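Local coordinates for SidF, inhibitor of growth family, member 3 (PDB 4FYE), which is a Legionella phosphoinositide phosphatase, probably removing the 3-phosphate from lipids such as phosphatidylinositol 3,4,5-trisphosphate, at residues A[313-316]-A[317-320]; A[339-342]-A[343-347]. The protein carries 1 engineered substitution. All blocks are in the same frame, centred on the assembly; numbering follows the deposited sequence.

Interaction 1: residues A[313-316]-A[317-320]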
loop_
_atom_site.group_PDB
_atom_site.type_symbol
_atom_site.label_atom_id
_atom_site.label_comp_id
_atom_site.label_asym_id
_atom_site.label_seq_id
_atom_site.Cartn_x
_atom_site.Cartn_y
_atom_site.Cartn_z
ATOM N N MET A 313 -18.376 -7.881 -1.624
ATOM C CA MET A 313 -19.707 -8.377 -1.996
ATOM C C MET A 313 -20.856 -7.975 -1.084
ATOM O O MET A 313 -20.783 -8.064 0.165
ATOM C CB MET A 313 -19.677 -9.876 -2.183
ATOM C CG MET A 313 -18.683 -10.179 -3.308
ATOM S SD MET A 313 -18.635 -11.873 -3.834
ATOM C CE MET A 313 -17.897 -12.527 -2.394
ATOM N N THR A 314 -21.930 -7.524 -1.720
ATOM C CA THR A 314 -23.129 -7.187 -0.971
ATOM C C THR A 314 -23.721 -8.501 -0.643
ATOM O O THR A 314 -23.398 -9.536 -1.253
ATOM C CB THR A 314 -24.102 -6.333 -1.824
ATOM O OG1 THR A 314 -24.653 -7.130 -2.899
ATOM C CG2 THR A 314 -23.290 -5.177 -2.471
ATOM N N ASN A 315 -24.621 -8.466 0.303
ATOM C CA ASN A 315 -25.549 -9.570 0.502
ATOM C C ASN A 315 -26.253 -10.115 -0.751
ATOM O O ASN A 315 -26.290 -11.332 -0.926
ATOM C CB ASN A 315 -26.524 -9.251 1.628
ATOM C CG ASN A 315 -25.838 -9.249 3.000
ATOM O OD1 ASN A 315 -24.611 -9.063 3.113
ATOM N ND2 ASN A 315 -26.619 -9.438 4.041
ATOM N N GLU A 316 -26.787 -9.247 -1.614
ATOM C CA GLU A 316 -27.438 -9.708 -2.862
ATOM C C GLU A 316 -26.416 -10.540 -3.664
ATOM O O GLU A 316 -26.751 -11.620 -4.145
ATOM C CB GLU A 316 -27.881 -8.536 -3.734
ATOM C CG GLU A 316 -29.376 -8.264 -3.845
ATOM C CD GLU A 316 -29.748 -7.408 -5.097
ATOM O OE1 GLU A 316 -30.900 -7.549 -5.627
ATOM O OE2 GLU A 316 -28.898 -6.586 -5.567
ATOM N N ASP A 317 -25.188 -10.017 -3.782
ATOM C CA ASP A 317 -24.038 -10.666 -4.462
ATOM C C ASP A 317 -23.739 -12.078 -3.917
ATOM O O ASP A 317 -23.546 -12.993 -4.665
ATOM C CB ASP A 317 -22.769 -9.824 -4.297
ATOM C CG ASP A 317 -22.732 -8.546 -5.183
ATOM O OD1 ASP A 317 -23.446 -8.483 -6.225
ATOM O OD2 ASP A 317 -21.975 -7.587 -4.826
ATOM N N LEU A 318 -23.680 -12.270 -2.613
ATOM C CA LEU A 318 -23.414 -13.598 -2.130
ATOM C C LEU A 318 -24.593 -14.576 -2.440
ATOM O O LEU A 318 -24.415 -15.729 -2.907
ATOM C CB LEU A 318 -23.138 -13.530 -0.624
ATOM C CG LEU A 318 -21.949 -12.718 -0.158
ATOM C CD1 LEU A 318 -22.178 -12.148 1.238
ATOM C CD2 LEU A 318 -20.709 -13.570 -0.129
ATOM N N TRP A 319 -25.801 -14.111 -2.175
ATOM C CA TRP A 319 -26.971 -14.800 -2.529
ATOM C C TRP A 319 -27.003 -15.306 -3.946
ATOM O O TRP A 319 -27.414 -16.459 -4.194
ATOM C CB TRP A 319 -28.127 -13.850 -2.317
ATOM C CG TRP A 319 -29.477 -14.479 -2.474
ATOM C CD1 TRP A 319 -30.365 -14.312 -3.533
ATOM C CD2 TRP A 319 -30.140 -15.406 -1.540
ATOM N NE1 TRP A 319 -31.509 -15.037 -3.322
ATOM C CE2 TRP A 319 -31.440 -15.730 -2.146
ATOM C CE3 TRP A 319 -29.804 -15.978 -0.299
ATOM C CZ2 TRP A 319 -32.356 -16.590 -1.518
ATOM C CZ3 TRP A 319 -30.737 -16.852 0.327
ATOM C CH2 TRP A 319 -31.974 -17.155 -0.273
ATOM N N ASN A 320 -26.620 -14.466 -4.901
ATOM C CA ASN A 320 -26.757 -14.849 -6.300
ATOM C C ASN A 320 -25.764 -15.941 -6.617
ATOM O O ASN A 320 -25.946 -16.704 -7.517
ATOM C CB ASN A 320 -26.564 -13.649 -7.253
ATOM C CG ASN A 320 -27.581 -12.514 -7.015
ATOM O OD1 ASN A 320 -28.795 -12.732 -6.849
ATOM N ND2 ASN A 320 -27.077 -11.277 -7.020
#

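Interaction 2: residues A[339-342]-A[343-347]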
loop_
_atom_site.group_PDB
_atom_site.type_symbol
_atom_site.label_atom_id
_atom_site.label_comp_id
_atom_site.label_asym_id
_atom_site.label_seq_id
_atom_site.Cartn_x
_atom_site.Cartn_y
_atom_site.Cartn_z
ATOM N N ARG A 339 -25.572 -12.230 7.156
ATOM C CA ARG A 339 -24.338 -12.154 6.382
ATOM C C ARG A 339 -23.406 -13.332 6.675
ATOM O O ARG A 339 -22.824 -13.906 5.737
ATOM C CB ARG A 339 -23.584 -10.797 6.500
ATOM C CG ARG A 339 -22.462 -10.683 5.471
ATOM C CD ARG A 339 -22.066 -9.249 5.299
ATOM N NE ARG A 339 -20.880 -9.089 4.471
ATOM C CZ ARG A 339 -20.900 -8.826 3.155
ATOM N NH1 ARG A 339 -22.041 -8.717 2.424
ATOM N NH2 ARG A 339 -19.760 -8.674 2.570
ATOM N N ALA A 340 -23.245 -13.711 7.944
ATOM C CA ALA A 340 -22.304 -14.813 8.230
ATOM C C ALA A 340 -22.706 -16.079 7.434
ATOM O O ALA A 340 -21.853 -16.789 6.902
ATOM C CB ALA A 340 -22.255 -15.125 9.747
ATOM N N GLN A 341 -24.002 -16.369 7.426
ATOM C CA GLN A 341 -24.509 -17.589 6.834
ATOM C C GLN A 341 -24.289 -17.529 5.307
ATOM O O GLN A 341 -23.849 -18.486 4.686
ATOM C CB GLN A 341 -25.996 -17.745 7.187
ATOM C CG GLN A 341 -26.554 -19.099 6.849
ATOM C CD GLN A 341 -28.101 -19.148 6.908
ATOM O OE1 GLN A 341 -28.804 -18.169 6.586
ATOM N NE2 GLN A 341 -28.635 -20.299 7.310
ATOM N N LEU A 342 -24.587 -16.383 4.714
ATOM C CA LEU A 342 -24.292 -16.113 3.328
ATOM C C LEU A 342 -22.817 -16.311 3.011
ATOM O O LEU A 342 -22.502 -16.930 2.010
ATOM C CB LEU A 342 -24.680 -14.677 3.003
ATOM C CG LEU A 342 -26.054 -14.438 2.383
ATOM C CD1 LEU A 342 -26.907 -15.701 2.302
ATOM C CD2 LEU A 342 -26.754 -13.267 3.054
ATOM N N ILE A 343 -21.914 -15.822 3.860
ATOM C CA ILE A 343 -20.495 -15.909 3.536
ATOM C C ILE A 343 -20.042 -17.348 3.567
ATOM O O ILE A 343 -19.369 -17.841 2.648
ATOM C CB ILE A 343 -19.646 -15.050 4.453
ATOM C CG1 ILE A 343 -19.907 -13.602 4.104
ATOM C CG2 ILE A 343 -18.142 -15.363 4.281
ATOM C CD1 ILE A 343 -19.303 -12.628 5.132
ATOM N N LYS A 344 -20.486 -18.036 4.604
ATOM C CA LYS A 344 -20.190 -19.438 4.768
ATOM C C LYS A 344 -20.699 -20.290 3.588
ATOM O O LYS A 344 -19.979 -21.099 3.075
ATOM C CB LYS A 344 -20.763 -19.968 6.097
ATOM C CG LYS A 344 -20.464 -21.455 6.252
ATOM C CD LYS A 344 -21.352 -22.218 7.212
ATOM C CE LYS A 344 -21.271 -23.687 6.837
ATOM N NZ LYS A 344 -21.612 -24.537 8.010
ATOM N N LEU A 345 -21.936 -20.095 3.176
ATOM C CA LEU A 345 -22.464 -20.867 2.067
ATOM C C LEU A 345 -21.753 -20.475 0.782
ATOM O O LEU A 345 -21.438 -21.320 -0.014
ATOM C CB LEU A 345 -23.984 -20.680 1.934
ATOM C CG LEU A 345 -24.813 -21.458 2.975
ATOM C CD1 LEU A 345 -26.279 -21.035 3.073
ATOM C CD2 LEU A 345 -24.751 -22.974 2.796
ATOM N N TYR A 346 -21.454 -19.189 0.610
ATOM C CA TYR A 346 -20.783 -18.710 -0.559
ATOM C C TYR A 346 -19.446 -19.415 -0.710
ATOM O O TYR A 346 -19.078 -19.847 -1.853
ATOM C CB TYR A 346 -20.608 -17.184 -0.546
ATOM C CG TYR A 346 -19.665 -16.684 -1.653
ATOM C CD1 TYR A 346 -19.981 -16.843 -2.998
ATOM C CD2 TYR A 346 -18.485 -16.119 -1.362
ATOM C CE1 TYR A 346 -19.121 -16.427 -4.005
ATOM C CE2 TYR A 346 -17.627 -15.694 -2.343
ATOM C CZ TYR A 346 -17.948 -15.871 -3.668
ATOM O OH TYR A 346 -17.082 -15.464 -4.679
ATOM N N VAL A 347 -18.731 -19.526 0.424
ATOM C CA VAL A 347 -17.362 -20.022 0.419
ATOM C C VAL A 347 -17.361 -21.524 0.146
ATOM O O VAL A 347 -16.497 -22.030 -0.571
ATOM C CB VAL A 347 -16.619 -19.766 1.766
ATOM C CG1 VAL A 347 -15.307 -20.548 1.778
ATOM C CG2 VAL A 347 -16.356 -18.292 1.968
#

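Interaction 1: residues A[313-316]-A[317-320]
Asp317 and Thr314 exchange hydrogen bonds in a capping box, each side chain serving the other residue's backbone N-H at the start of helix 315-320. Asp317 N reaches Thr314 OG1 at 3.1 Å, almost straight at 170°. In return Thr314 N donates to Asp317 OD2 at 3.1 Å, meeting that oxygen on its anti side and 32° out of the carboxylate plane. The threonine hydroxyl is set for this by a chi1 of 69°, which places OG1 between the backbone N and the carbonyl carbon. Nearer the backbone, Asp317 CB lies 3.7 Å from Met313 CB. A carboxylate at the amino end of a helix would probably also be favoured electrostatically.

Leu318 takes the first i to i+4 backbone bond, its N lying 3.1 Å from Thr314 O. Its CD2 branch packs on Met313 CE at 3.8 Å, the two side chains crossing at about a right angle; a bend at chi3 brings the methionine methyl round to it. Since Met313 directly precedes the N-cap and Leu318 is the fourth residue after it, this apolar contact fits a hydrophobic staple accompanying the capping box. Trp319 continues the helical bonding, with N donating to Asn315 O at 3.1 Å, while its indole ring points off from the turn before it and forms a cation-pi contact with Arg327. Asn320 closes the series through its N, 2.9 Å from Glu316 O; the side-chain amide lies beside the same oxygen, but its angle is too poor for a bond.

This short helix lies against helix 335-349: Leu318 is covered by Arg339, Ile343 and Tyr346, and Asn315 OD1 is a probable hydrogen-bond partner of Arg339.

Interaction 2: residues A[339-342]-A[343-347]
Arg339 and Ile343, one turn apart on helix 335-349, cross obliquely, with the isoleucine's end methyl set against the aliphatic part of the arginine. The closest side-chain approach is CD1 of Ile343 to CG of Arg339 at 3.7 Å, and the same methyl lies 3.9 Å from Arg339 NE. Two torsions bring the chains together: Arg339 carries CG anti to its N (chi1 -169°) and runs extended to NE, whereas Ile343 holds CG1 beside its own N (chi1 -71°), turned back towards the preceding turn. That turning also puts Ile343 CG1 3.4 Å from Arg339 O, the oxygen that accepts from Ile343 N at 2.8 Å.

A looser pair follows two residues on, where Gln341 CG and Leu345 CD1 stand 4.3 Å apart. Lys344 and Tyr346 behave differently: only their first carbons lie near the preceding turn, Tyr346 CB being 3.2 Å from Leu342 O, and beyond CB both side chains diverge from that turn. Regular i to i+4 backbone bonds hold all these positions, including Leu345 N to Gln341 O at 2.9 Å and Tyr346 N to Leu342 O at 2.9 Å.

Arg339 is a buried residue, and its guanidinium finds its polar partners elsewhere, among them Asn315 and, through NE, Thr6 O. Helix 335-349 touches helix 315-320 through Leu342 as well, on Trp319. It also meets the four-stranded mixed sheet: Ala340 and Ile343 reach strand 391-399 at Thr398, Ile343 further touches Ile396, and Val347 packs on Val404 and Thr406 of strand 402-416.

Along the chain the two contacts come in series, neither enclosing nor crossing the other. Interaction 1 closes a single turn just after the long helix 284-311, where helix 315-320 begins; a connecting segment then leads to helix 335-349, within which interaction 2 spans successive turns. Their centres lie about 9 Å apart and they meet directly. Arg339 NH1 is 2.7 Å from Met313 O and also 2.7 Å from Asn315 OD1, both probable hydrogen bonds, and Met313 CE packs against the Tyr346 ring. The capped start of the short helix is thereby tied to the longer one, which in turn contacts strands 391-399 and 402-416.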